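Long-range contacts in berberine bridge enzyme-like 28 (Arabidopsis thaliana, PDB 5D79), which is a secreted FAD-dependent oxidoreductase of the berberine bridge enzyme-like family and takes part in adaptation to salt stress: residues H28-K33 with Q98-H103; Y195-D200 with T415-R420; S362-G367 with A431-E436. One frame throughout, in Å; residues are numbered along the deposited sequence.

Contact 1: H28-K33 with Q98-H103; sequences HEDFLK and QLHGIH
Ile102 lies against the ring of Phe31 and overlaps it almost squarely, its CG2 4.3 Å from the ring centroid and only 4° off the normal, a CH-pi contact over the face. The two side chains cross at about a right angle, so that CG1 of Ile102 also reaches the root of the ring, 3.8 Å from Phe31 CG. CG1 of Ile102 is anti to the carbonyl carbon (chi1 -73°), and its CD1 carries on past the phenylalanine to His28, where it touches CB at 3.6 Å and meets the imidazole at the edge, near its plane. One face of that imidazole rests on CG of Leu32, one turn further along the helix, and its NE2 makes a weak hydrogen bond to Ser80.

His100 closes the other side of the contact. Its ring lies flat over the backbone at Asp30 and Phe31, with Phe31 N 3.7 Å above the ring plane and CA of Phe31 in an off-centre CH-pi contact. CB of Asp30 packs 3.3 Å from ND1 of His100, while the opposite face of the imidazole is backed by Leu99. No hydrogen bond crosses between the segments; the interface depends on apolar packing and on flat surfaces. Gly101, with positive phi, takes the chain out of helix 87-100 and thereby lets His100 and Ile102 both face the N-terminal helix.

The disulfide between Cys34 and Cys96 ties the same two helices together close by. This is N-terminal helix packing on the PCMH-type FAD-binding domain, at the point where helix 87-100 of a beta-alpha-beta crossover hands over to strand 103-107.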
loop_
_atom_site.group_PDB
_atom_site.type_symbol
_atom_site.label_atom_id
_atom_site.label_comp_id
_atom_site.label_asym_id
_atom_site.label_seq_id
_atom_site.Cartn_x
_atom_site.Cartn_y
_atom_site.Cartn_z
ATOM N N HIS A 28 -25.170 -8.380 19.449
ATOM C CA HIS A 28 -24.070 -7.433 19.621
ATOM C C HIS A 28 -24.003 -6.959 21.057
ATOM O O HIS A 28 -22.951 -6.573 21.575
ATOM C CB HIS A 28 -24.229 -6.228 18.689
ATOM C CG HIS A 28 -23.297 -5.097 19.009
ATOM N ND1 HIS A 28 -23.738 -3.882 19.491
ATOM C CD2 HIS A 28 -21.949 -5.005 18.936
ATOM C CE1 HIS A 28 -22.701 -3.090 19.697
ATOM N NE2 HIS A 28 -21.603 -3.745 19.364
ATOM N N GLU A 29 -25.169 -6.975 21.681
ATOM C CA GLU A 29 -25.341 -6.584 23.069
ATOM C C GLU A 29 -24.488 -7.466 23.986
ATOM O O GLU A 29 -23.650 -6.966 24.741
ATOM C CB GLU A 29 -26.834 -6.655 23.444
ATOM C CG GLU A 29 -27.576 -7.953 23.015
ATOM C CD GLU A 29 -27.806 -8.077 21.508
ATOM O OE1 GLU A 29 -27.945 -9.219 21.017
ATOM O OE2 GLU A 29 -27.842 -7.035 20.819
ATOM N N ASP A 30 -24.697 -8.778 23.890
ATOM C CA ASP A 30 -23.956 -9.755 24.674
ATOM C C ASP A 30 -22.475 -9.628 24.353
ATOM O O ASP A 30 -21.623 -9.765 25.232
ATOM C CB ASP A 30 -24.441 -11.186 24.384
ATOM C CG ASP A 30 -25.963 -11.303 24.308
ATOM O OD1 ASP A 30 -26.533 -11.073 23.217
ATOM O OD2 ASP A 30 -26.585 -11.652 25.334
ATOM N N PHE A 31 -22.190 -9.370 23.077
ATOM C CA PHE A 31 -20.824 -9.193 22.603
ATOM C C PHE A 31 -20.117 -8.164 23.465
ATOM O O PHE A 31 -19.047 -8.435 24.017
ATOM C CB PHE A 31 -20.804 -8.768 21.129
ATOM C CG PHE A 31 -19.494 -8.160 20.690
ATOM C CD1 PHE A 31 -18.356 -8.944 20.563
ATOM C CD2 PHE A 31 -19.402 -6.808 20.409
ATOM C CE1 PHE A 31 -17.154 -8.389 20.170
ATOM C CE2 PHE A 31 -18.203 -6.251 20.017
ATOM C CZ PHE A 31 -17.080 -7.040 19.896
ATOM N N LEU A 32 -20.746 -6.996 23.596
ATOM C CA LEU A 32 -20.229 -5.912 24.430
ATOM C C LEU A 32 -19.981 -6.391 25.853
ATOM O O LEU A 32 -18.916 -6.143 26.423
ATOM C CB LEU A 32 -21.202 -4.728 24.445
ATOM C CG LEU A 32 -21.450 -4.001 23.127
ATOM C CD1 LEU A 32 -22.706 -3.155 23.217
ATOM C CD2 LEU A 32 -20.247 -3.137 22.767
ATOM N N LYS A 33 -20.969 -7.082 26.419
ATOM C CA LYS A 33 -20.853 -7.604 27.775
ATOM C C LYS A 33 -19.713 -8.605 27.847
ATOM O O LYS A 33 -18.944 -8.623 28.808
ATOM C CB LYS A 33 -22.168 -8.247 28.228
ATOM C CG LYS A 33 -23.042 -7.333 29.089
ATOM C CD LYS A 33 -24.362 -6.974 28.401
ATOM C CE LYS A 33 -25.225 -6.054 29.265
ATOM N NZ LYS A 33 -26.436 -5.587 28.534
ATOM N N GLN A 98 -16.810 -14.079 17.478
ATOM C CA GLN A 98 -17.220 -15.371 16.974
ATOM C C GLN A 98 -18.312 -15.998 17.835
ATOM O O GLN A 98 -19.194 -16.679 17.318
ATOM C CB GLN A 98 -16.009 -16.293 16.885
ATOM C CG GLN A 98 -14.932 -15.733 15.990
ATOM C CD GLN A 98 -13.859 -16.739 15.658
ATOM O OE1 GLN A 98 -14.102 -17.718 14.951
ATOM N NE2 GLN A 98 -12.654 -16.502 16.163
ATOM N N LEU A 99 -18.258 -15.752 19.140
ATOM C CA LEU A 99 -19.231 -16.326 20.068
ATOM C C LEU A 99 -20.613 -15.687 19.910
ATOM O O LEU A 99 -21.626 -16.318 20.172
ATOM C CB LEU A 99 -18.746 -16.170 21.513
ATOM C CG LEU A 99 -19.509 -16.933 22.596
ATOM C CD1 LEU A 99 -19.067 -18.396 22.641
ATOM C CD2 LEU A 99 -19.334 -16.265 23.948
ATOM N N HIS A 100 -20.654 -14.438 19.463
ATOM C CA HIS A 100 -21.923 -13.731 19.390
ATOM C C HIS A 100 -22.284 -13.318 17.964
ATOM O O HIS A 100 -23.244 -12.578 17.747
ATOM C CB HIS A 100 -21.890 -12.513 20.314
ATOM C CG HIS A 100 -21.675 -12.861 21.753
ATOM N ND1 HIS A 100 -22.693 -13.305 22.572
ATOM C CD2 HIS A 100 -20.558 -12.841 22.519
ATOM C CE1 HIS A 100 -22.213 -13.542 23.780
ATOM N NE2 HIS A 100 -20.922 -13.264 23.777
ATOM N N GLY A 101 -21.522 -13.811 16.997
ATOM C CA GLY A 101 -21.838 -13.586 15.599
ATOM C C GLY A 101 -21.526 -12.181 15.130
ATOM O O GLY A 101 -22.180 -11.650 14.233
ATOM N N ILE A 102 -20.516 -11.569 15.730
ATOM C CA ILE A 102 -20.159 -10.218 15.348
ATOM C C ILE A 102 -19.008 -10.194 14.349
ATOM O O ILE A 102 -17.960 -10.818 14.544
ATOM C CB ILE A 102 -19.804 -9.378 16.564
ATOM C CG1 ILE A 102 -21.077 -9.044 17.337
ATOM C CG2 ILE A 102 -19.135 -8.093 16.135
ATOM C CD1 ILE A 102 -22.042 -8.185 16.547
ATOM N N HIS A 103 -19.240 -9.468 13.265
ATOM C CA HIS A 103 -18.275 -9.288 12.199
ATOM C C HIS A 103 -17.326 -8.153 12.570
ATOM O O HIS A 103 -17.766 -7.162 13.139
ATOM C CB HIS A 103 -19.028 -8.993 10.906
ATOM C CG HIS A 103 -18.150 -8.774 9.723
ATOM N ND1 HIS A 103 -17.098 -9.606 9.415
ATOM C CD2 HIS A 103 -18.178 -7.825 8.759
ATOM C CE1 HIS A 103 -16.505 -9.170 8.318
ATOM N NE2 HIS A 103 -17.142 -8.091 7.899
#

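Contact 2: Y195-D200 with T415-R420; sequences YGLAAD and TPFPHR
Asp200 turns its CG opposite the carbonyl carbon (chi1 -63°) and Arg420 bends its chain at chi2 (-63°), and these two torsions bring carboxylate and guanidinium together from opposite directions. The salt bridge is bidentate and end-on: Arg420 NH1 donates to Asp200 OD2 and Arg420 NH2 to Asp200 OD1, each at 2.9 Å. With the planes 27° apart the groups are nearly coplanar, and OD1 uses its syn lone pair. Asp200 OD2 accepts a second bond, from Leu197 N at 2.9 Å, which arrives from above the carboxylate plane; the carboxylate is thus held by its own loop as well as by the arginine. Arg420 NH2 also makes a weak bond to Thr415 OG1, and CG2 of the same threonine packs 3.3 Å from Asp200 OD1.

Beside the ion pair, CD1 of Leu197 presses on one face of the Phe417 ring, 3.6 Å from its centroid, while His419 lies over the opposite face. Phe417 CD1 in turn sits over a face of the guanidinium.

This buried patch joins the loop between helix 192-195 and strand 202-208 to the loop leading from helix 406-409 into strand 425-434, with Met407 of helix 406-409 touching Leu197, Phe417 and Arg420.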
loop_
_atom_site.group_PDB
_atom_site.type_symbol
_atom_site.label_atom_id
_atom_site.label_comp_id
_atom_site.label_asym_id
_atom_site.label_seq_id
_atom_site.Cartn_x
_atom_site.Cartn_y
_atom_site.Cartn_z
ATOM N N TYR A 195 16.070 -4.178 -2.929
ATOM C CA TYR A 195 15.739 -5.024 -1.793
ATOM C C TYR A 195 14.360 -5.657 -1.866
ATOM O O TYR A 195 14.009 -6.453 -1.005
ATOM C CB TYR A 195 15.858 -4.223 -0.502
ATOM C CG TYR A 195 17.287 -3.885 -0.152
ATOM C CD1 TYR A 195 18.227 -4.896 0.023
ATOM C CD2 TYR A 195 17.704 -2.562 -0.012
ATOM C CE1 TYR A 195 19.550 -4.603 0.343
ATOM C CE2 TYR A 195 19.023 -2.259 0.305
ATOM C CZ TYR A 195 19.939 -3.284 0.480
ATOM O OH TYR A 195 21.244 -3.010 0.801
ATOM N N GLY A 196 13.584 -5.327 -2.894
ATOM C CA GLY A 196 12.249 -5.888 -3.044
ATOM C C GLY A 196 11.194 -5.185 -2.210
ATOM O O GLY A 196 11.333 -4.007 -1.873
ATOM N N LEU A 197 10.132 -5.905 -1.869
ATOM C CA LEU A 197 9.007 -5.305 -1.147
ATOM C C LEU A 197 9.260 -5.393 0.350
ATOM O O LEU A 197 10.156 -6.109 0.794
ATOM C CB LEU A 197 7.678 -5.997 -1.506
ATOM C CG LEU A 197 7.309 -6.160 -2.987
ATOM C CD1 LEU A 197 6.035 -6.984 -3.134
ATOM C CD2 LEU A 197 7.153 -4.810 -3.660
ATOM N N ALA A 198 8.475 -4.665 1.128
ATOM C CA ALA A 198 8.548 -4.770 2.584
ATOM C C ALA A 198 8.300 -6.213 3.024
ATOM O O ALA A 198 9.012 -6.741 3.871
ATOM C CB ALA A 198 7.543 -3.818 3.246
ATOM N N ALA A 199 7.302 -6.845 2.416
ATOM C CA ALA A 199 6.943 -8.228 2.721
ATOM C C ALA A 199 8.077 -9.198 2.408
ATOM O O ALA A 199 8.177 -10.271 3.007
ATOM C CB ALA A 199 5.688 -8.624 1.953
ATOM N N ASP A 200 8.928 -8.818 1.466
ATOM C CA ASP A 200 10.086 -9.626 1.115
ATOM C C ASP A 200 11.166 -9.551 2.176
ATOM O O ASP A 200 12.172 -10.258 2.079
ATOM C CB ASP A 200 10.661 -9.184 -0.230
ATOM C CG ASP A 200 9.691 -9.388 -1.375
ATOM O OD1 ASP A 200 8.758 -10.212 -1.242
ATOM O OD2 ASP A 200 9.864 -8.725 -2.409
ATOM N N THR A 415 6.610 -15.133 -2.513
ATOM C CA THR A 415 5.644 -14.512 -1.612
ATOM C C THR A 415 4.357 -14.366 -2.408
ATOM O O THR A 415 4.383 -14.452 -3.635
ATOM C CB THR A 415 6.124 -13.138 -1.073
ATOM O OG1 THR A 415 6.090 -12.165 -2.119
ATOM C CG2 THR A 415 7.535 -13.219 -0.501
ATOM N N PRO A 416 3.220 -14.169 -1.728
ATOM C CA PRO A 416 1.955 -14.086 -2.472
ATOM C C PRO A 416 1.929 -13.034 -3.597
ATOM O O PRO A 416 1.284 -13.294 -4.621
ATOM C CB PRO A 416 0.937 -13.751 -1.379
ATOM C CG PRO A 416 1.490 -14.434 -0.164
ATOM C CD PRO A 416 2.996 -14.263 -0.276
ATOM N N PHE A 417 2.614 -11.901 -3.427
ATOM C CA PHE A 417 2.746 -10.908 -4.494
ATOM C C PHE A 417 3.339 -11.564 -5.753
ATOM O O PHE A 417 4.466 -12.074 -5.729
ATOM C CB PHE A 417 3.617 -9.732 -4.023
ATOM C CG PHE A 417 3.788 -8.655 -5.050
ATOM C CD1 PHE A 417 4.777 -8.753 -6.022
ATOM C CD2 PHE A 417 2.962 -7.542 -5.043
ATOM C CE1 PHE A 417 4.938 -7.770 -6.976
ATOM C CE2 PHE A 417 3.118 -6.544 -5.988
ATOM C CZ PHE A 417 4.114 -6.659 -6.961
ATOM N N PRO A 418 2.576 -11.566 -6.856
ATOM C CA PRO A 418 2.957 -12.387 -8.006
ATOM C C PRO A 418 3.734 -11.666 -9.107
ATOM O O PRO A 418 4.271 -12.320 -10.003
ATOM C CB PRO A 418 1.598 -12.824 -8.545
ATOM C CG PRO A 418 0.771 -11.601 -8.362
ATOM C CD PRO A 418 1.204 -11.049 -7.006
ATOM N N HIS A 419 3.772 -10.342 -9.060
ATOM C CA HIS A 419 4.225 -9.556 -10.204
ATOM C C HIS A 419 5.724 -9.346 -10.203
ATOM O O HIS A 419 6.219 -8.301 -9.786
ATOM C CB HIS A 419 3.503 -8.215 -10.220
ATOM C CG HIS A 419 2.043 -8.336 -9.952
ATOM N ND1 HIS A 419 1.145 -8.745 -10.910
ATOM C CD2 HIS A 419 1.328 -8.148 -8.822
ATOM C CE1 HIS A 419 -0.063 -8.788 -10.386
ATOM N NE2 HIS A 419 0.020 -8.424 -9.122
ATOM N N ARG A 420 6.442 -10.344 -10.687
ATOM C CA ARG A 420 7.893 -10.317 -10.659
ATOM C C ARG A 420 8.442 -10.268 -12.089
ATOM O O ARG A 420 8.050 -9.396 -12.854
ATOM C CB ARG A 420 8.435 -11.525 -9.874
ATOM C CG ARG A 420 7.812 -11.689 -8.474
ATOM C CD ARG A 420 8.101 -10.532 -7.509
ATOM N NE ARG A 420 7.682 -10.884 -6.152
ATOM C CZ ARG A 420 8.101 -10.291 -5.031
ATOM N NH1 ARG A 420 8.973 -9.284 -5.069
ATOM N NH2 ARG A 420 7.646 -10.714 -3.858
#

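Contact 3: S362-G367 with A431-E436; sequences SLSFKG and AYWREE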
loop_
_atom_site.group_PDB
_atom_site.type_symbol
_atom_site.label_atom_id
_atom_site.label_comp_id
_atom_site.label_asym_id
_atom_site.label_seq_id
_atom_site.Cartn_x
_atom_site.Cartn_y
_atom_site.Cartn_z
ATOM N N SER A 362 -6.671 15.449 3.421
ATOM C CA SER A 362 -7.810 16.281 3.056
ATOM C C SER A 362 -8.233 15.990 1.627
ATOM O O SER A 362 -9.204 16.564 1.135
ATOM C CB SER A 362 -7.477 17.767 3.228
ATOM O OG SER A 362 -6.801 18.289 2.099
ATOM N N LEU A 363 -7.503 15.087 0.972
ATOM C CA LEU A 363 -7.755 14.743 -0.424
ATOM C C LEU A 363 -8.337 13.345 -0.573
ATOM O O LEU A 363 -7.691 12.351 -0.212
ATOM C CB LEU A 363 -6.470 14.843 -1.258
ATOM C CG LEU A 363 -5.774 16.209 -1.257
ATOM C CD1 LEU A 363 -4.684 16.263 -2.302
ATOM C CD2 LEU A 363 -6.796 17.326 -1.478
ATOM N N SER A 364 -9.564 13.283 -1.095
ATOM C CA SER A 364 -10.188 12.020 -1.482
ATOM C C SER A 364 -9.573 11.555 -2.787
ATOM O O SER A 364 -9.014 12.356 -3.532
ATOM C CB SER A 364 -11.703 12.167 -1.639
ATOM O OG SER A 364 -12.318 12.508 -0.413
ATOM N N PHE A 365 -9.683 10.266 -3.078
ATOM C CA PHE A 365 -9.102 9.755 -4.306
ATOM C C PHE A 365 -9.807 8.491 -4.809
ATOM O O PHE A 365 -10.534 7.823 -4.067
ATOM C CB PHE A 365 -7.598 9.495 -4.104
ATOM C CG PHE A 365 -7.297 8.462 -3.054
ATOM C CD1 PHE A 365 -7.321 7.107 -3.363
ATOM C CD2 PHE A 365 -6.992 8.843 -1.753
ATOM C CE1 PHE A 365 -7.061 6.152 -2.395
ATOM C CE2 PHE A 365 -6.725 7.885 -0.774
ATOM C CZ PHE A 365 -6.762 6.539 -1.098
ATOM N N LYS A 366 -9.607 8.202 -6.090
ATOM C CA LYS A 366 -9.919 6.912 -6.669
ATOM C C LYS A 366 -8.667 6.448 -7.397
ATOM O O LYS A 366 -8.120 7.189 -8.212
ATOM C CB LYS A 366 -11.102 6.999 -7.623
ATOM C CG LYS A 366 -11.333 5.723 -8.390
ATOM C CD LYS A 366 -11.551 4.555 -7.446
ATOM C CE LYS A 366 -11.652 3.264 -8.226
ATOM N NZ LYS A 366 -11.983 2.072 -7.386
ATOM N N GLY A 367 -8.198 5.242 -7.087
ATOM C CA GLY A 367 -7.020 4.696 -7.733
ATOM C C GLY A 367 -7.252 3.328 -8.348
ATOM O O GLY A 367 -8.022 2.514 -7.829
ATOM N N ALA A 431 -6.859 9.794 -9.165
ATOM C CA ALA A 431 -7.361 11.152 -9.184
ATOM C C ALA A 431 -7.636 11.591 -7.754
ATOM O O ALA A 431 -8.282 10.872 -7.004
ATOM C CB ALA A 431 -8.618 11.256 -10.043
ATOM N N TYR A 432 -7.118 12.759 -7.384
ATOM C CA TYR A 432 -7.360 13.345 -6.074
ATOM C C TYR A 432 -8.341 14.500 -6.200
ATOM O O TYR A 432 -8.429 15.145 -7.244
ATOM C CB TYR A 432 -6.050 13.828 -5.443
ATOM C CG TYR A 432 -5.101 12.701 -5.098
ATOM C CD1 TYR A 432 -4.201 12.209 -6.034
ATOM C CD2 TYR A 432 -5.110 12.128 -3.838
ATOM C CE1 TYR A 432 -3.344 11.169 -5.719
ATOM C CE2 TYR A 432 -4.255 11.103 -3.515
ATOM C CZ TYR A 432 -3.377 10.618 -4.457
ATOM O OH TYR A 432 -2.536 9.579 -4.128
ATOM N N TRP A 433 -9.095 14.747 -5.139
ATOM C CA TRP A 433 -9.974 15.903 -5.102
ATOM C C TRP A 433 -10.195 16.345 -3.659
ATOM O O TRP A 433 -10.017 15.561 -2.730
ATOM C CB TRP A 433 -11.311 15.605 -5.806
ATOM C CG TRP A 433 -12.203 14.565 -5.168
ATOM C CD1 TRP A 433 -13.170 14.778 -4.216
ATOM C CD2 TRP A 433 -12.254 13.165 -5.475
ATOM N NE1 TRP A 433 -13.798 13.590 -3.900
ATOM C CE2 TRP A 433 -13.256 12.589 -4.661
ATOM C CE3 TRP A 433 -11.540 12.339 -6.352
ATOM C CZ2 TRP A 433 -13.560 11.238 -4.700
ATOM C CZ3 TRP A 433 -11.842 10.989 -6.385
ATOM C CH2 TRP A 433 -12.843 10.453 -5.561
ATOM N N ARG A 434 -10.566 17.609 -3.475
ATOM C CA ARG A 434 -10.771 18.153 -2.139
ATOM C C ARG A 434 -12.002 17.528 -1.489
ATOM O O ARG A 434 -13.028 17.342 -2.143
ATOM C CB ARG A 434 -10.903 19.678 -2.194
ATOM C CG ARG A 434 -9.646 20.389 -2.661
ATOM C CD ARG A 434 -9.803 21.906 -2.616
ATOM N NE ARG A 434 -10.093 22.410 -1.275
ATOM C CZ ARG A 434 -9.167 22.729 -0.373
ATOM N NH1 ARG A 434 -7.872 22.600 -0.651
ATOM N NH2 ARG A 434 -9.538 23.179 0.816
ATOM N N GLU A 435 -11.890 17.208 -0.202
ATOM C CA GLU A 435 -12.935 16.485 0.517
ATOM C C GLU A 435 -14.250 17.260 0.614
ATOM O O GLU A 435 -15.319 16.665 0.759
ATOM C CB GLU A 435 -12.443 16.122 1.919
ATOM C CG GLU A 435 -11.929 17.303 2.715
ATOM C CD GLU A 435 -11.385 16.893 4.063
ATOM O OE1 GLU A 435 -11.781 15.825 4.570
ATOM O OE2 GLU A 435 -10.551 17.637 4.613
ATOM N N GLU A 436 -14.154 18.586 0.543
ATOM C CA GLU A 436 -15.312 19.476 0.517
ATOM C C GLU A 436 -16.345 19.054 -0.516
ATOM O O GLU A 436 -17.543 19.080 -0.263
ATOM C CB GLU A 436 -14.862 20.910 0.224
ATOM C CG GLU A 436 -14.159 21.601 1.382
ATOM C CD GLU A 436 -12.722 21.126 1.626
ATOM O OE1 GLU A 436 -12.194 20.285 0.858
ATOM O OE2 GLU A 436 -12.118 21.608 2.609
HETATM O O HOH W 1 -9.070 19.587 0.864
#
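Trp433, Ser364 and Tyr432 have the largest buried areas in this antiparallel pairing, in which strand 363-372, outermost in a seven-stranded antiparallel sheet, runs beside strand 425-434. Ser364 and Trp433 form a hydrogen-bonded pair: Ser364 N donates to Trp433 O at 2.8 Å and Trp433 N to Ser364 O at 2.9 Å. A second such pair joins Lys366 to Ala431.

CG of Trp433 stands between the backbone N and the carbonyl carbon (chi1 66°), which lays the indole across the neighbouring strand. CB of Ser364 sits over the five-membered ring, 3.6 Å from its centroid, and CZ3 reaches Lys366 N at the other end. Asp438 fastens both partners, accepting from Trp433 NE1 with OD1 and pairing with Ser364 OG through OD2, while Tyr447 of helix 441-458 stacks on the indole. A leucine in place of Trp433 would probably leave Asp438 OD1 without its indole donor, and Ser364 CB and Tyr447 without the ring they pack on.

The other face of the sheet bears Leu363, Phe365, Tyr432 and Arg434. CB of Phe365 lies over the Tyr432 ring, 4.1 Å from the centroid, and the two aromatic side chains run side by side with their planes at 52°. Phe365 comes within about 4 Å of the bound FAD, nearest atoms taken, and so connects this strand pair to the cofactor pocket.

Beyond the last strand pair, Glu435 N donates to Ser362 O, and a water joins Ser362 OG, at 2.9 Å from the water oxygen, to Glu436 OE1.

How the contacts relate
Contact 1 stands apart, its centre 37 Å from that of contact 2 and 35 Å from that of contact 3, and it closes before either opens along the chain. Contacts 2 and 3 interleave: 195-200 and 362-367 come first, then their partners 415-420 and 431-436. Their centres are 28 Å apart, on opposite sides of the chain's centre. The loop 415-420 leads into strand 425-434, whose far end pairs in contact 3, so one strand connects them. Contact 2 joins the FAD-binding domain to a loop serving the seven-stranded sheet. Contacts 2 and 3 come near the FAD, the side chain of Leu197 about 7 Å and that of Phe365 about 4 Å from it; contact 1 packs the N-terminal helix on helix 87-100, away from the annotated sites.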